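Local coordinates for protein 2-hydroxyisobutyryl-CoA synthetase (Aquincola tertiaricarbonis, PDB 6HDY) that belongs to the ANL superfamily of AMP-binding enzymes, with a large N-terminal domain and a smaller C-terminal domain, at residues Y60-E63 / Y68-K71. Numbering follows the deposited sequence.
Sequences YAWE and YRRK. With SO4 (sulfate ion), chain D.
One face of the Trp62 indole is covered by Arg69: CD sits over the centre of the six-membered ring, 3.4 Å from its centroid and 11° off the normal, which identifies a CH-pi contact. Farther along the same side chain the guanidinium lies nearly flat on the indole, the two planes 23° apart, with Arg69 CZ 4.1 Å from the centroid of the five-membered ring, a cation-pi stack. Seen from the guanidinium, Trp62 NE1 is over one face, while the Trp62 carbonyl meets the edge.

That edge makes a side-on grip on a single acceptor. Arg69 NE and Arg69 NH2 both donate to Trp62 O, at 2.9 Å each, and the oxygen lies close to the guanidinium plane. Both donors approach from the same face of the carbonyl plane, tilted out of it. Trp62 thus holds the guanidinium through backbone and ring together, fixing its rotation. With CG anti to the backbone N (chi1 176°), Arg69 then bends at chi2 and chi3, bringing its end back over the indole. Glu63 OE1 stays 5.0 Å from Arg69 NH2, so any attraction there is probably only long-range.

Deeper in, the methyl of Ala61 packs obliquely against the Tyr68 ring, CB to CD2 3.8 Å; the Tyr68 hydroxyl is hydrogen-bonded to the backbone O of Pro336 and N of Ile338. Arg70 points away from this packing and binds the sulfate ion, probably from the crystallisation liquor, through NE to O3 (2.8 Å) and NH2 to O1 (3.0 Å); the same Arg70 NH2 also forms a salt bridge with Asp112, and Ser103 hydrogen-bonds the ion.

The arrangement is a tight junction between two consecutive helices, 43-64 and 66-74, in the N-terminal part of this ANL-superfamily protein, at the periphery of the chain.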
ATOM      1  N   TYR A  60       7.909   8.093 -31.961  1.00 49.09           N
ATOM      2  CA  TYR A  60       8.306   7.075 -30.994  1.00 47.59           C
ATOM      3  C   TYR A  60       7.281   5.932 -30.967  1.00 51.41           C
ATOM      4  O   TYR A  60       7.681   4.785 -31.017  1.00 53.47           O
ATOM      5  CB  TYR A  60       8.567   7.694 -29.601  1.00 46.69           C
ATOM      6  CG  TYR A  60       8.802   6.651 -28.520  1.00 48.95           C
ATOM      7  CD1 TYR A  60      10.061   6.075 -28.335  1.00 51.49           C
ATOM      8  CD2 TYR A  60       7.760   6.218 -27.699  1.00 46.86           C
ATOM      9  CE1 TYR A  60      10.278   5.121 -27.344  1.00 49.53           C
ATOM     10  CE2 TYR A  60       7.962   5.241 -26.730  1.00 47.29           C
ATOM     11  CZ  TYR A  60       9.222   4.696 -26.556  1.00 54.26           C
ATOM     12  OH  TYR A  60       9.401   3.708 -25.618  1.00 55.74           O
ATOM     13  N   ALA A  61       5.970   6.251 -30.943  1.00 48.22           N
ATOM     14  CA  ALA A  61       4.890   5.253 -30.902  1.00 46.75           C
ATOM     15  C   ALA A  61       4.798   4.459 -32.200  1.00 52.00           C
ATOM     16  O   ALA A  61       4.606   3.254 -32.169  1.00 49.99           O
ATOM     17  CB  ALA A  61       3.568   5.925 -30.588  1.00 44.84           C
ATOM     18  N   TRP A  62       4.982   5.127 -33.346  1.00 52.31           N
ATOM     19  CA  TRP A  62       4.990   4.484 -34.669  1.00 54.72           C
ATOM     20  C   TRP A  62       6.090   3.437 -34.757  1.00 60.21           C
ATOM     21  O   TRP A  62       5.910   2.396 -35.389  1.00 61.19           O
ATOM     22  CB  TRP A  62       5.235   5.544 -35.734  1.00 54.84           C
ATOM     23  CG  TRP A  62       5.212   5.057 -37.147  1.00 58.72           C
ATOM     24  CD1 TRP A  62       6.288   4.721 -37.919  1.00 64.72           C
ATOM     25  CD2 TRP A  62       4.066   4.990 -38.001  1.00 59.33           C
ATOM     26  NE1 TRP A  62       5.880   4.426 -39.201  1.00 66.69           N
ATOM     27  CE2 TRP A  62       4.523   4.612 -39.288  1.00 67.20           C
ATOM     28  CE3 TRP A  62       2.688   5.205 -37.802  1.00 58.74           C
ATOM     29  CZ2 TRP A  62       3.650   4.445 -40.373  1.00 68.24           C
ATOM     30  CZ3 TRP A  62       1.824   5.030 -38.874  1.00 62.21           C
ATOM     31  CH2 TRP A  62       2.304   4.652 -40.141  1.00 66.39           C
ATOM     32  N   GLU A  63       7.230   3.726 -34.123  1.00 57.93           N
ATOM     33  CA  GLU A  63       8.402   2.854 -34.112  1.00 60.41           C
ATOM     34  C   GLU A  63       8.286   1.675 -33.159  1.00 64.36           C
ATOM     35  O   GLU A  63       8.790   0.605 -33.489  1.00 67.07           O
ATOM     36  CB  GLU A  63       9.655   3.676 -33.744  1.00 62.40           C
ATOM     37  CG  GLU A  63      10.957   3.149 -34.325  1.00 78.43           C
ATOM     38  CD  GLU A  63      11.023   3.177 -35.838  1.00105.08           C
ATOM     39  OE1 GLU A  63      10.467   4.121 -36.448  1.00 87.73           O
ATOM     40  OE2 GLU A  63      11.623   2.240 -36.415  1.00113.05           O
ATOM     41  N   TYR A  68      -0.499   1.497 -32.075  1.00 46.56           N
ATOM     42  CA  TYR A  68      -0.592   2.804 -32.706  1.00 45.75           C
ATOM     43  C   TYR A  68      -0.343   2.728 -34.203  1.00 54.46           C
ATOM     44  O   TYR A  68      -1.072   3.365 -34.949  1.00 55.62           O
ATOM     45  CB  TYR A  68       0.339   3.820 -32.041  1.00 44.70           C
ATOM     46  CG  TYR A  68      -0.167   4.250 -30.689  1.00 41.75           C
ATOM     47  CD1 TYR A  68      -1.332   5.008 -30.566  1.00 41.15           C
ATOM     48  CD2 TYR A  68       0.507   3.895 -29.525  1.00 41.12           C
ATOM     49  CE1 TYR A  68      -1.829   5.370 -29.318  1.00 37.86           C
ATOM     50  CE2 TYR A  68       0.032   4.277 -28.270  1.00 39.59           C
ATOM     51  CZ  TYR A  68      -1.133   5.022 -28.174  1.00 41.54           C
ATOM     52  OH  TYR A  68      -1.613   5.398 -26.948  1.00 37.80           O
ATOM     53  N   ARG A  69       0.636   1.928 -34.652  1.00 54.68           N
ATOM     54  CA  ARG A  69       0.917   1.742 -36.088  1.00 58.18           C
ATOM     55  C   ARG A  69      -0.345   1.235 -36.833  1.00 64.50           C
ATOM     56  O   ARG A  69      -0.708   1.821 -37.852  1.00 64.51           O
ATOM     57  CB  ARG A  69       2.146   0.828 -36.313  1.00 56.56           C
ATOM     58  CG  ARG A  69       2.449   0.500 -37.777  1.00 68.16           C
ATOM     59  CD  ARG A  69       3.425   1.449 -38.467  1.00 73.74           C
ATOM     60  NE  ARG A  69       4.746   1.425 -37.839  1.00 76.63           N
ATOM     61  CZ  ARG A  69       5.782   0.705 -38.261  1.00 89.83           C
ATOM     62  NH1 ARG A  69       5.691  -0.021 -39.372  1.00 82.05           N
ATOM     63  NH2 ARG A  69       6.923   0.720 -37.588  1.00 70.96           N
ATOM     64  N   ARG A  70      -1.049   0.215 -36.266  1.00 61.48           N
ATOM     65  CA  ARG A  70      -2.284  -0.361 -36.823  1.00 61.89           C
ATOM     66  C   ARG A  70      -3.457   0.609 -36.786  1.00 62.98           C
ATOM     67  O   ARG A  70      -4.170   0.738 -37.784  1.00 65.04           O
ATOM     68  CB  ARG A  70      -2.680  -1.647 -36.087  1.00 59.77           C
ATOM     69  CG  ARG A  70      -2.034  -2.908 -36.646  1.00 68.20           C
ATOM     70  CD  ARG A  70      -2.560  -4.152 -35.942  1.00 76.97           C
ATOM     71  NE  ARG A  70      -2.289  -4.133 -34.499  1.00 77.41           N
ATOM     72  CZ  ARG A  70      -1.199  -4.642 -33.933  1.00 82.29           C
ATOM     73  NH1 ARG A  70      -0.265  -5.227 -34.677  1.00 69.13           N
ATOM     74  NH2 ARG A  70      -1.032  -4.572 -32.620  1.00 56.74           N
ATOM     75  N   LYS A  71      -3.661   1.274 -35.637  1.00 55.72           N
ATOM     76  CA  LYS A  71      -4.766   2.206 -35.402  1.00 53.53           C
ATOM     77  C   LYS A  71      -4.667   3.415 -36.303  1.00 56.71           C
ATOM     78  O   LYS A  71      -5.664   3.802 -36.914  1.00 56.76           O
ATOM     79  CB  LYS A  71      -4.840   2.637 -33.920  1.00 53.13           C
ATOM     80  CG  LYS A  71      -6.173   3.274 -33.562  1.00 57.79           C
ATOM     81  CD  LYS A  71      -6.167   3.965 -32.204  1.00 64.24           C
ATOM     82  CE  LYS A  71      -7.532   3.974 -31.542  1.00 62.57           C
ATOM     83  NZ  LYS A  71      -8.645   4.259 -32.501  1.00 77.41           N
TER
HETATM   84  S   SO4 D 503      -4.421  -4.390 -31.118  1.00 80.79           S
HETATM   85  O1  SO4 D 503      -3.085  -4.378 -30.473  1.00 76.64           O
HETATM   86  O2  SO4 D 503      -4.973  -5.753 -31.153  1.00 82.04           O
HETATM   87  O3  SO4 D 503      -4.277  -3.870 -32.493  1.00 82.52           O
HETATM   88  O4  SO4 D 503      -5.390  -3.537 -30.401  1.00 81.90           O